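PDB 6MCA: ankyrin repeat domain protein from Legionella pneumophila subsp. pneumophila, which acts as the effector AnkH, interacting with the host LARP7 component of the 7SK snRNP complex, and has ankyrin repeats and a cysteine protease-like region. Local coordinates for residues R201-Y206 with P216-I221. Numbering follows the deposited sequence.
Sequences RFISSY and PYIHNI
Ile218 and His219, one turn into helix 215-233, receive a single isoleucine, Ile203, from the type I beta turn (Phe202 to Ser205) at the end of helix 188-202, a compact example of two consecutive helices packed together through a side chain of the turn that ends the first. Ile218 is buried and points toward the turn. Its two methyls share one partner: CD1 lies 3.7 Å from Ile203 CG2, and Ile218 CG2 lies 3.8 Å from that same Ile203 CG2, the two side chains running past each other in opposite senses. Leu379 of helix 373-399 also packs on Ile218, while Phe202 sets its ring against Trp383 and Trp386 of that helix, so both helices rest on a common neighbour. No hydrogen bond crosses the interface; the turn is closed by Ser205 N on Phe202 O at 3.3 Å, while Ser204 OG reaches back to Arg201 O (2.9 Å), from above its carbonyl plane. Met222 touches Ile203 as well. His219, which is exposed, brings its ring obliquely to the ethyl branch of Ile203, whose CG1 sits between the backbone N and the carbonyl carbon (chi1 61°) and carries CD1 to the imidazole. There Ile203 CD1 meets His219 NE2 at 3.5 Å.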
ATOM      1  N   ARG A 201      12.868  -8.019   0.457  1.00 22.82           N
ATOM      2  CA  ARG A 201      12.997  -9.089   1.442  1.00 28.46           C
ATOM      3  C   ARG A 201      13.022 -10.458   0.777  1.00 38.28           C
ATOM      4  O   ARG A 201      13.701 -11.372   1.262  1.00 30.47           O
ATOM      5  CB  ARG A 201      11.853  -9.016   2.452  1.00 26.69           C
ATOM      6  CG  ARG A 201      11.799  -7.725   3.241  1.00 27.82           C
ATOM      7  CD  ARG A 201      10.592  -7.697   4.164  1.00 33.76           C
ATOM      8  NE  ARG A 201      10.552  -6.477   4.963  1.00 39.46           N
ATOM      9  CZ  ARG A 201      11.229  -6.303   6.091  1.00 45.71           C
ATOM     10  NH1 ARG A 201      12.002  -7.274   6.558  1.00 51.82           N
ATOM     11  NH2 ARG A 201      11.135  -5.158   6.753  1.00 43.71           N
ATOM     12  N   PHE A 202      12.294 -10.616  -0.329  1.00 28.97           N
ATOM     13  CA  PHE A 202      12.194 -11.908  -0.993  1.00 26.27           C
ATOM     14  C   PHE A 202      13.533 -12.332  -1.576  1.00 21.94           C
ATOM     15  O   PHE A 202      14.001 -13.449  -1.327  1.00 26.10           O
ATOM     16  CB  PHE A 202      11.122 -11.841  -2.079  1.00 28.54           C
ATOM     17  CG  PHE A 202      10.978 -13.103  -2.874  1.00 20.42           C
ATOM     18  CD1 PHE A 202      10.550 -14.274  -2.272  1.00 19.07           C
ATOM     19  CD2 PHE A 202      11.262 -13.116  -4.229  1.00 17.49           C
ATOM     20  CE1 PHE A 202      10.413 -15.437  -3.005  1.00 21.71           C
ATOM     21  CE2 PHE A 202      11.127 -14.275  -4.968  1.00 22.28           C
ATOM     22  CZ  PHE A 202      10.702 -15.437  -4.356  1.00 20.18           C
ATOM     23  N   ILE A 203      14.177 -11.447  -2.344  1.00 25.64           N
ATOM     24  CA  ILE A 203      15.460 -11.802  -2.950  1.00 31.86           C
ATOM     25  C   ILE A 203      16.599 -11.824  -1.943  1.00 38.69           C
ATOM     26  O   ILE A 203      17.729 -12.170  -2.307  1.00 38.04           O
ATOM     27  CB  ILE A 203      15.826 -10.850  -4.106  1.00 34.86           C
ATOM     28  CG1 ILE A 203      15.952  -9.415  -3.608  1.00 27.43           C
ATOM     29  CG2 ILE A 203      14.787 -10.933  -5.213  1.00 22.64           C
ATOM     30  CD1 ILE A 203      16.303  -8.432  -4.705  1.00 25.44           C
ATOM     31  N   SER A 204      16.337 -11.479  -0.683  1.00 33.62           N
ATOM     32  CA  SER A 204      17.347 -11.499   0.363  1.00 35.88           C
ATOM     33  C   SER A 204      17.167 -12.653   1.336  1.00 42.12           C
ATOM     34  O   SER A 204      17.951 -12.777   2.282  1.00 38.50           O
ATOM     35  CB  SER A 204      17.330 -10.178   1.131  1.00 28.65           C
ATOM     36  OG  SER A 204      16.223 -10.111   2.011  1.00 56.70           O
ATOM     37  N   SER A 205      16.148 -13.483   1.147  1.00 41.06           N
ATOM     38  CA  SER A 205      15.920 -14.614   2.030  1.00 28.05           C
ATOM     39  C   SER A 205      16.833 -15.771   1.645  1.00 38.43           C
ATOM     40  O   SER A 205      17.119 -15.989   0.465  1.00 43.80           O
ATOM     41  CB  SER A 205      14.456 -15.052   1.966  1.00 38.26           C
ATOM     42  OG  SER A 205      14.181 -16.071   2.913  1.00 44.17           O
ATOM     43  N   TYR A 206      17.302 -16.507   2.656  1.00 32.08           N
ATOM     44  CA  TYR A 206      18.089 -17.708   2.389  1.00 44.94           C
ATOM     45  C   TYR A 206      17.283 -18.708   1.570  1.00 42.83           C
ATOM     46  O   TYR A 206      17.772 -19.257   0.572  1.00 47.10           O
ATOM     47  CB  TYR A 206      18.548 -18.337   3.706  1.00 29.65           C
ATOM     48  CG  TYR A 206      19.627 -17.563   4.430  1.00 37.38           C
ATOM     49  CD1 TYR A 206      20.680 -16.983   3.733  1.00 38.17           C
ATOM     50  CD2 TYR A 206      19.595 -17.416   5.811  1.00 28.46           C
ATOM     51  CE1 TYR A 206      21.671 -16.278   4.393  1.00 34.52           C
ATOM     52  CE2 TYR A 206      20.581 -16.713   6.479  1.00 34.72           C
ATOM     53  CZ  TYR A 206      21.616 -16.146   5.766  1.00 45.87           C
ATOM     54  OH  TYR A 206      22.598 -15.444   6.429  1.00 35.96           O
ATOM     55  N   PRO A 216      18.473 -10.266 -10.972  1.00 24.20           N
ATOM     56  CA  PRO A 216      18.661  -9.022 -11.746  1.00 25.95           C
ATOM     57  C   PRO A 216      17.373  -8.437 -12.305  1.00 35.86           C
ATOM     58  O   PRO A 216      17.094  -7.248 -12.093  1.00 31.79           O
ATOM     59  CB  PRO A 216      19.627  -9.457 -12.855  1.00 26.38           C
ATOM     60  CG  PRO A 216      20.430 -10.526 -12.230  1.00 22.97           C
ATOM     61  CD  PRO A 216      19.474 -11.284 -11.350  1.00 25.91           C
ATOM     62  N   TYR A 217      16.574  -9.245 -13.011  1.00 29.57           N
ATOM     63  CA  TYR A 217      15.307  -8.760 -13.552  1.00 29.71           C
ATOM     64  C   TYR A 217      14.440  -8.154 -12.456  1.00 26.21           C
ATOM     65  O   TYR A 217      13.936  -7.032 -12.593  1.00 22.82           O
ATOM     66  CB  TYR A 217      14.567  -9.902 -14.254  1.00 28.87           C
ATOM     67  CG  TYR A 217      15.090 -10.226 -15.636  1.00 31.52           C
ATOM     68  CD1 TYR A 217      16.185  -9.554 -16.163  1.00 28.66           C
ATOM     69  CD2 TYR A 217      14.485 -11.203 -16.416  1.00 45.98           C
ATOM     70  CE1 TYR A 217      16.664  -9.847 -17.427  1.00 46.83           C
ATOM     71  CE2 TYR A 217      14.956 -11.503 -17.680  1.00 45.69           C
ATOM     72  CZ  TYR A 217      16.046 -10.823 -18.180  1.00 49.48           C
ATOM     73  OH  TYR A 217      16.518 -11.119 -19.438  1.00 73.32           O
ATOM     74  N   ILE A 218      14.276  -8.884 -11.347  1.00 19.90           N
ATOM     75  CA  ILE A 218      13.528  -8.369 -10.203  1.00 25.66           C
ATOM     76  C   ILE A 218      14.055  -7.002  -9.794  1.00 29.63           C
ATOM     77  O   ILE A 218      13.278  -6.067  -9.555  1.00 32.37           O
ATOM     78  CB  ILE A 218      13.588  -9.371  -9.034  1.00 21.85           C
ATOM     79  CG1 ILE A 218      12.922 -10.691  -9.430  1.00 27.15           C
ATOM     80  CG2 ILE A 218      12.934  -8.784  -7.792  1.00 20.93           C
ATOM     81  CD1 ILE A 218      12.777 -11.671  -8.286  1.00 29.61           C
ATOM     82  N   HIS A 219      15.383  -6.855  -9.737  1.00 26.05           N
ATOM     83  CA  HIS A 219      15.979  -5.569  -9.394  1.00 20.84           C
ATOM     84  C   HIS A 219      15.408  -4.460 -10.267  1.00 22.45           C
ATOM     85  O   HIS A 219      14.928  -3.437  -9.759  1.00 27.20           O
ATOM     86  CB  HIS A 219      17.500  -5.636  -9.538  1.00 24.05           C
ATOM     87  CG  HIS A 219      18.194  -6.238  -8.355  1.00 32.03           C
ATOM     88  ND1 HIS A 219      19.236  -7.130  -8.479  1.00 29.69           N
ATOM     89  CD2 HIS A 219      17.995  -6.074  -7.026  1.00 43.30           C
ATOM     90  CE1 HIS A 219      19.649  -7.492  -7.278  1.00 31.91           C
ATOM     91  NE2 HIS A 219      18.912  -6.864  -6.379  1.00 41.85           N
ATOM     92  N   ASN A 220      15.411  -4.671 -11.586  1.00 19.99           N
ATOM     93  CA  ASN A 220      14.870  -3.668 -12.497  1.00 24.69           C
ATOM     94  C   ASN A 220      13.434  -3.326 -12.128  1.00 24.62           C
ATOM     95  O   ASN A 220      13.068  -2.147 -12.037  1.00 25.77           O
ATOM     96  CB  ASN A 220      14.958  -4.167 -13.938  1.00 25.30           C
ATOM     97  CG  ASN A 220      16.387  -4.323 -14.413  1.00 35.17           C
ATOM     98  OD1 ASN A 220      17.277  -3.589 -13.986  1.00 32.95           O
ATOM     99  ND2 ASN A 220      16.614  -5.282 -15.302  1.00 32.26           N
ATOM    100  N   ILE A 221      12.619  -4.354 -11.867  1.00 14.64           N
ATOM    101  CA  ILE A 221      11.233  -4.123 -11.467  1.00 26.16           C
ATOM    102  C   ILE A 221      11.190  -3.202 -10.257  1.00 20.93           C
ATOM    103  O   ILE A 221      10.465  -2.198 -10.241  1.00 22.81           O
ATOM    104  CB  ILE A 221      10.524  -5.461 -11.190  1.00 20.59           C
ATOM    105  CG1 ILE A 221      10.453  -6.299 -12.468  1.00 22.05           C
ATOM    106  CG2 ILE A 221       9.131  -5.224 -10.630  1.00 16.69           C
ATOM    107  CD1 ILE A 221       9.847  -7.673 -12.269  1.00 17.97           C
TER